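Local coordinates for fumarate lyase (Mesorhizobium sp., PDB 3C8T), which is probably an enzyme of the fumarate lyase superfamily, built mostly of helices and assembled from four copies of one chain, at residues 175-180 with 235-240; 226-231 with 319-324; 297-302 with 325-330. One frame throughout, in Å; residues are numbered along the deposited sequence.

Contact 1 of 3, residues 175-180 with 235-240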
# COMPACT_ATOMS: atom_id res chain seq x y z
N ALA A 175 12.92 -19.88 -7.27
CA ALA A 175 13.83 -20.24 -8.38
C ALA A 175 13.10 -20.61 -9.64
O ALA A 175 13.50 -20.17 -10.73
CB ALA A 175 14.79 -21.34 -7.99
N ALA A 176 12.03 -21.40 -9.50
CA ALA A 176 11.18 -21.76 -10.63
C ALA A 176 10.48 -20.53 -11.24
O ALA A 176 10.46 -20.38 -12.47
CB ALA A 176 10.17 -22.85 -10.26
N ARG A 177 9.92 -19.67 -10.39
CA ARG A 177 9.24 -18.42 -10.85
C ARG A 177 10.17 -17.53 -11.69
O ARG A 177 9.79 -17.02 -12.75
CB ARG A 177 8.67 -17.63 -9.65
CG ARG A 177 7.56 -18.33 -8.87
CD ARG A 177 7.13 -17.56 -7.63
NE ARG A 177 6.06 -18.31 -6.98
CZ ARG A 177 6.17 -18.94 -5.81
NH1 ARG A 177 7.28 -18.86 -5.09
NH2 ARG A 177 5.14 -19.65 -5.36
N LEU A 178 11.42 -17.35 -11.21
CA LEU A 178 12.42 -16.52 -11.90
C LEU A 178 12.60 -16.93 -13.38
O LEU A 178 12.63 -16.07 -14.29
CB LEU A 178 13.76 -16.55 -11.14
CG LEU A 178 14.86 -15.57 -11.62
CD1 LEU A 178 15.82 -15.14 -10.49
CD2 LEU A 178 15.67 -16.10 -12.79
N GLU A 179 12.73 -18.24 -13.61
CA GLU A 179 12.88 -18.81 -14.94
C GLU A 179 11.65 -18.59 -15.84
O GLU A 179 11.79 -18.35 -17.04
CB GLU A 179 13.30 -20.32 -14.84
CG GLU A 179 14.61 -20.58 -14.05
CD GLU A 179 15.82 -19.68 -14.46
OE1 GLU A 179 16.03 -19.45 -15.67
OE2 GLU A 179 16.57 -19.18 -13.56
N GLU A 180 10.45 -18.63 -15.27
CA GLU A 180 9.21 -18.34 -16.01
C GLU A 180 9.06 -16.86 -16.44
O GLU A 180 8.59 -16.55 -17.56
CB GLU A 180 7.98 -18.83 -15.20
CG GLU A 180 7.88 -20.37 -15.14
CD GLU A 180 6.79 -20.95 -14.21
OE1 GLU A 180 6.32 -20.26 -13.28
OE2 GLU A 180 6.39 -22.13 -14.44
N VAL A 235 8.92 -6.93 -10.49
CA VAL A 235 9.03 -6.35 -9.14
C VAL A 235 8.10 -7.05 -8.12
O VAL A 235 8.44 -7.17 -6.94
CB VAL A 235 8.74 -4.86 -9.20
CG1 VAL A 235 8.86 -4.20 -7.80
CG2 VAL A 235 9.71 -4.21 -10.23
N GLN A 236 6.93 -7.47 -8.57
CA GLN A 236 6.04 -8.29 -7.76
C GLN A 236 6.77 -9.53 -7.28
O GLN A 236 6.64 -9.89 -6.11
CB GLN A 236 4.77 -8.69 -8.50
CG GLN A 236 3.74 -7.58 -8.71
CD GLN A 236 2.34 -8.16 -9.00
OE1 GLN A 236 1.38 -7.88 -8.27
NE2 GLN A 236 2.23 -9.00 -10.03
N PHE A 237 7.53 -10.17 -8.18
CA PHE A 237 8.33 -11.32 -7.88
C PHE A 237 9.39 -10.97 -6.82
O PHE A 237 9.59 -11.71 -5.87
CB PHE A 237 8.98 -11.91 -9.16
CG PHE A 237 10.13 -12.92 -8.85
CD1 PHE A 237 9.84 -14.21 -8.41
CD2 PHE A 237 11.45 -12.52 -8.90
CE1 PHE A 237 10.86 -15.11 -8.08
CE2 PHE A 237 12.50 -13.40 -8.58
CZ PHE A 237 12.19 -14.70 -8.17
N LEU A 238 10.09 -9.84 -6.98
CA LEU A 238 11.01 -9.37 -5.94
C LEU A 238 10.36 -9.26 -4.57
O LEU A 238 10.95 -9.63 -3.56
CB LEU A 238 11.67 -8.00 -6.32
CG LEU A 238 12.55 -8.12 -7.59
CD1 LEU A 238 13.07 -6.77 -8.08
CD2 LEU A 238 13.68 -9.15 -7.50
N ALA A 239 9.16 -8.70 -4.56
CA ALA A 239 8.35 -8.58 -3.35
C ALA A 239 7.95 -9.93 -2.74
O ALA A 239 7.87 -10.05 -1.52
CB ALA A 239 7.11 -7.72 -3.60
N LEU A 240 7.73 -10.94 -3.57
CA LEU A 240 7.34 -12.28 -3.07
C LEU A 240 8.53 -12.97 -2.39
O LEU A 240 8.38 -13.53 -1.29
CB LEU A 240 6.81 -13.14 -4.23
CG LEU A 240 5.97 -14.38 -3.92
CD1 LEU A 240 4.53 -13.96 -3.57
CD2 LEU A 240 5.96 -15.30 -5.14
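The ring of F237 reaches across to R177 CB and to the backbone and CB of L178. A chi1 of 165°, which sets CG opposite the backbone N, points the ring from helix 229-255 towards helix 160-185. One ring face lies against L178 CA, and F237 CZ comes to 3.8 Å from L178 CB. R177 CB approaches obliquely, 3.7 Å from F237 CE1. The two segments run almost exactly antiparallel, at 175°, with axes 11.0 Å apart, a separation that aromatic and long aliphatic side chains fill. A turn further on, L240 meets a different part of R177. Extended from CG to NE, the arginine chain crosses the leucine at about a right angle, and L240 CD2 sits 3.3 Å above the guanidinium plane, displaced towards its rim and 3.5 Å from R177 NE. R177 NH2 turns to the second subunit, where E233 and D229 of that chain form salt bridges with it. The contact thus illustrates a division of labour within one side chain: methylene groups and a guanidinium face pack against apolar neighbours, while NH2 joins subunits, and the apolar cover probably strengthens its pairing with the second subunit.

Contact 2 of 3, residues 226-231 with 319-324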
# COMPACT_ATOMS: atom_id res chain seq x y z
N SER A 226 3.19 1.23 -23.31
CA SER A 226 2.09 1.40 -22.35
C SER A 226 1.46 0.10 -21.82
O SER A 226 0.45 0.15 -21.13
CB SER A 226 1.02 2.29 -22.96
OG SER A 226 0.36 1.60 -24.00
N ALA A 227 2.09 -1.04 -22.13
CA ALA A 227 1.70 -2.38 -21.60
C ALA A 227 2.83 -2.90 -20.70
O ALA A 227 3.77 -3.58 -21.15
CB ALA A 227 1.43 -3.37 -22.79
N ARG A 228 2.74 -2.57 -19.41
CA ARG A 228 3.90 -2.65 -18.48
C ARG A 228 3.89 -3.89 -17.58
O ARG A 228 4.59 -3.92 -16.55
CB ARG A 228 3.94 -1.37 -17.60
CG ARG A 228 3.87 -0.03 -18.40
CD ARG A 228 4.93 0.05 -19.51
NE ARG A 228 6.29 0.28 -19.02
CZ ARG A 228 7.37 0.42 -19.79
NH1 ARG A 228 7.27 0.30 -21.12
NH2 ARG A 228 8.56 0.69 -19.21
N ASP A 229 3.08 -4.90 -17.93
CA ASP A 229 2.85 -6.04 -17.08
C ASP A 229 4.08 -6.92 -16.85
O ASP A 229 4.22 -7.52 -15.79
CB ASP A 229 1.67 -6.88 -17.59
CG ASP A 229 1.82 -7.25 -19.09
OD1 ASP A 229 1.70 -6.36 -19.95
OD2 ASP A 229 2.06 -8.43 -19.39
N ALA A 230 4.95 -7.03 -17.85
CA ALA A 230 6.12 -7.87 -17.67
C ALA A 230 7.11 -7.22 -16.74
O ALA A 230 7.83 -7.92 -15.99
CB ALA A 230 6.75 -8.21 -18.99
N VAL A 231 7.16 -5.88 -16.75
CA VAL A 231 8.00 -5.18 -15.77
C VAL A 231 7.39 -5.21 -14.36
O VAL A 231 8.10 -5.44 -13.38
CB VAL A 231 8.29 -3.71 -16.19
CG1 VAL A 231 9.20 -3.02 -15.12
CG2 VAL A 231 8.89 -3.64 -17.64
N HIS A 319 7.21 7.52 -14.92
CA HIS A 319 8.12 8.04 -13.91
C HIS A 319 8.18 7.14 -12.67
O HIS A 319 9.22 7.02 -12.03
CB HIS A 319 7.68 9.44 -13.51
CG HIS A 319 8.77 10.23 -12.85
ND1 HIS A 319 9.34 11.33 -13.45
CD2 HIS A 319 9.42 10.05 -11.68
CE1 HIS A 319 10.29 11.81 -12.66
NE2 HIS A 319 10.36 11.04 -11.58
N LEU A 320 7.05 6.50 -12.35
CA LEU A 320 6.98 5.59 -11.21
C LEU A 320 7.88 4.37 -11.29
O LEU A 320 8.40 3.95 -10.27
CB LEU A 320 5.53 5.17 -10.93
CG LEU A 320 4.57 6.11 -10.18
CD1 LEU A 320 3.24 5.34 -10.02
CD2 LEU A 320 5.22 6.47 -8.78
N GLU A 321 8.07 3.81 -12.50
CA GLU A 321 9.05 2.74 -12.74
C GLU A 321 10.49 3.10 -12.39
O GLU A 321 11.27 2.21 -12.06
CB GLU A 321 9.01 2.25 -14.21
CG GLU A 321 7.58 2.11 -14.71
CD GLU A 321 7.44 1.25 -15.97
OE1 GLU A 321 8.47 0.83 -16.53
OE2 GLU A 321 6.29 0.96 -16.37
N TRP A 322 10.82 4.39 -12.51
CA TRP A 322 12.18 4.90 -12.39
C TRP A 322 12.73 4.80 -10.98
O TRP A 322 13.93 4.88 -10.80
CB TRP A 322 12.29 6.38 -12.85
CG TRP A 322 12.01 6.63 -14.34
CD1 TRP A 322 11.92 5.69 -15.33
CD2 TRP A 322 11.87 7.91 -14.99
NE1 TRP A 322 11.68 6.31 -16.55
CE2 TRP A 322 11.65 7.66 -16.37
CE3 TRP A 322 11.89 9.23 -14.54
CZ2 TRP A 322 11.46 8.71 -17.31
CZ3 TRP A 322 11.69 10.27 -15.47
CH2 TRP A 322 11.48 9.99 -16.84
N SER A 323 11.86 4.69 -9.99
CA SER A 323 12.27 4.34 -8.62
C SER A 323 11.97 2.85 -8.37
O SER A 323 12.82 2.10 -7.86
CB SER A 323 11.56 5.22 -7.59
OG SER A 323 10.20 4.84 -7.41
N ALA A 324 10.79 2.41 -8.79
CA ALA A 324 10.36 1.08 -8.36
C ALA A 324 11.29 -0.05 -8.90
O ALA A 324 11.63 -1.00 -8.14
CB ALA A 324 8.87 0.86 -8.69
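R228 and E321 meet as two flat groups joined edge to edge, the carboxylate carbon lying in the guanidinium plane and the two planes turned 32° apart. R228 presents the side that carries NE and NH2, one nitrogen to each oxygen. R228 NE donates to E321 OE2 at 2.7 Å, and R228 NH2 to E321 OE1, also at 2.7 Å, the latter nearly straight at 170°. Both oxygens are met on their syn sides, though the donors stand somewhat out of the carboxylate plane. Beyond the ion pair, H319 and W322 pack within their own helix: W322 CE3 lies 3.4 Å above the centre of the H319 imidazole, and one indole face receives H319 CA. Rings of the third subunit join them, Y8 of that chain stacking on W322.

The two partners reach each other differently. E321 is extended beyond CG and crosses the arginine at about a right angle. R228 is bent at chi2 and again at chi3 (-74°), folding its chain round so that E321 OE2 also lies 3.3 Å from R228 CG. A methyl of V231, CG1, lies loosely beside the carboxylate, 4.2 Å from E321 OE1.

R228 occupies the N-cap position of helix 229-255, and the bridge therefore ties the start of that long helix to helix 315-344. The remaining nitrogen of R228, NH1, pairs with D109 and bonds to W224 O, while M303 of helix 284-306 packs against both V231 and E321. Held by a two-bond grip on one side and by D109 on another, the guanidinium has little freedom to rotate. The pairing probably balances the two charges in a buried setting.

Contact 3 of 3, residues 297-302 with 325-330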
# COMPACT_ATOMS: atom_id res chain seq x y z
N ARG A 297 7.87 -4.50 -1.07
CA ARG A 297 6.42 -4.52 -1.19
C ARG A 297 5.89 -3.17 -1.72
O ARG A 297 5.06 -3.14 -2.60
CB ARG A 297 5.76 -4.87 0.13
CG ARG A 297 4.20 -4.90 0.10
CD ARG A 297 3.60 -4.71 1.53
NE ARG A 297 3.76 -3.32 1.97
CZ ARG A 297 3.66 -2.85 3.22
NH1 ARG A 297 3.37 -3.63 4.26
NH2 ARG A 297 3.89 -1.55 3.42
N ASN A 298 6.38 -2.07 -1.16
CA ASN A 298 5.98 -0.73 -1.64
C ASN A 298 6.39 -0.51 -3.10
O ASN A 298 5.64 0.06 -3.87
CB ASN A 298 6.63 0.36 -0.80
CG ASN A 298 5.91 0.59 0.53
OD1 ASN A 298 4.88 -0.06 0.85
ND2 ASN A 298 6.46 1.51 1.31
N HIS A 299 7.59 -0.95 -3.48
CA HIS A 299 7.95 -0.84 -4.92
C HIS A 299 7.00 -1.68 -5.81
O HIS A 299 6.71 -1.28 -6.92
CB HIS A 299 9.44 -1.13 -5.17
CG HIS A 299 10.37 -0.17 -4.47
ND1 HIS A 299 10.30 1.20 -4.65
CD2 HIS A 299 11.35 -0.37 -3.55
CE1 HIS A 299 11.21 1.79 -3.89
NE2 HIS A 299 11.86 0.86 -3.21
N ALA A 300 6.51 -2.82 -5.32
CA ALA A 300 5.55 -3.63 -6.13
C ALA A 300 4.22 -2.89 -6.28
O ALA A 300 3.67 -2.80 -7.37
CB ALA A 300 5.34 -5.06 -5.54
N THR A 301 3.72 -2.35 -5.17
CA THR A 301 2.56 -1.45 -5.17
C THR A 301 2.66 -0.33 -6.21
O THR A 301 1.73 -0.17 -7.00
CB THR A 301 2.34 -0.91 -3.76
OG1 THR A 301 2.24 -2.03 -2.89
CG2 THR A 301 1.03 -0.12 -3.66
N SER A 302 3.79 0.39 -6.24
CA SER A 302 4.03 1.43 -7.27
C SER A 302 3.95 0.89 -8.68
O SER A 302 3.47 1.57 -9.57
CB SER A 302 5.41 2.08 -7.13
OG SER A 302 5.58 2.82 -5.95
N VAL A 325 11.72 0.07 -10.16
CA VAL A 325 12.64 -0.95 -10.73
C VAL A 325 14.04 -0.93 -10.11
O VAL A 325 14.46 -1.93 -9.49
CB VAL A 325 12.68 -0.94 -12.32
CG1 VAL A 325 13.72 -1.94 -12.90
CG2 VAL A 325 11.27 -1.24 -12.88
N PRO A 326 14.79 0.19 -10.26
CA PRO A 326 16.14 0.08 -9.70
C PRO A 326 16.19 -0.13 -8.20
O PRO A 326 17.09 -0.87 -7.72
CB PRO A 326 16.81 1.41 -10.06
CG PRO A 326 15.69 2.34 -10.41
CD PRO A 326 14.57 1.48 -10.92
N GLU A 327 15.28 0.52 -7.47
CA GLU A 327 15.29 0.38 -6.01
C GLU A 327 14.71 -0.97 -5.54
O GLU A 327 15.23 -1.56 -4.62
CB GLU A 327 14.56 1.55 -5.36
CG GLU A 327 15.23 2.89 -5.61
CD GLU A 327 14.39 4.08 -5.10
OE1 GLU A 327 13.76 3.94 -4.01
OE2 GLU A 327 14.39 5.15 -5.77
N GLY A 328 13.64 -1.45 -6.17
CA GLY A 328 13.15 -2.83 -5.89
C GLY A 328 14.30 -3.82 -6.02
O GLY A 328 14.47 -4.69 -5.16
N PHE A 329 15.11 -3.67 -7.08
CA PHE A 329 16.25 -4.56 -7.34
C PHE A 329 17.37 -4.44 -6.32
O PHE A 329 17.88 -5.44 -5.86
CB PHE A 329 16.84 -4.40 -8.76
CG PHE A 329 16.25 -5.37 -9.79
CD1 PHE A 329 16.73 -6.68 -9.91
CD2 PHE A 329 15.22 -4.97 -10.64
CE1 PHE A 329 16.20 -7.56 -10.87
CE2 PHE A 329 14.65 -5.85 -11.57
CZ PHE A 329 15.15 -7.15 -11.70
N ALA A 330 17.74 -3.21 -5.99
CA ALA A 330 18.80 -2.93 -5.06
C ALA A 330 18.50 -3.46 -3.66
O ALA A 330 19.35 -4.12 -3.03
CB ALA A 330 19.06 -1.42 -5.00
O HOH W 1 13.82 2.28 -1.91
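H299 lays one face of its imidazole over the backbone of helix 315-344 at G328. The ring, with CG anti to the carbonyl carbon (chi1 -62°), projects from helix 284-306 and brings its CD2 to 3.6 Å from G328 N and 3.8 Å from G328 CA. The absence of a side chain at G328 lets the two backbones come close: H299 CA and G328 CA are 5.7 Å apart, and the H299 ring lies against the main chain there.

E327, one residue earlier, comes to the same side of the ring, towards CE1 and NE2. Its CB lies 3.5 Å from H299 NE2. Beyond CG the glutamate chain is extended (chi2 173°) and crosses the histidine at about a right angle. The carboxylate stands almost upright to the imidazole, the planes 83° apart, with E327 OE1 approaching obliquely to 3.3 Å from H299 CE1.

Long helices packed side by side are the hallmark of the superfamily, whose tetramers form round a bundle of helices supplied by every subunit. Here helices 284-306 and 315-344 both also touch helix 229-255, through A300 on A239 and F329 on L238. The second of the pair is kinked at P326, whose nitrogen makes no bond to the preceding turn. R297, on helix 284-306, forms salt bridges with D305 of the second subunit and D305 of the third.

No direct hydrogen bond joins H299 to E327; a water does so instead. This water lies in the imidazole plane at the ring edge, 2.7 Å from H299 NE2, and donates to E327 OE1, also at 2.7 Å. One oxygen of the carboxylate thus both leans over the ring at CE1 and takes the proton of the bridging water.

In the fold
All three contacts are buried, but they differ in what fills them. Contact 1, about 7 Å from the chain centre to its own centre, is apolar between its segments and sends charge to the second subunit; contact 2, about 18 Å out, rests on an ion pair inside the chain; contact 3, about 11 Å out, joins close backbones through a ring and a water, with E327 partly exposed. Helix 229-255 serves contacts 1 and 2, and helix 315-344 serves contacts 2 and 3. Direct packing knits them together: A239 meets A300 between contacts 1 and 3, and V231 meets V325 between contacts 2 and 3.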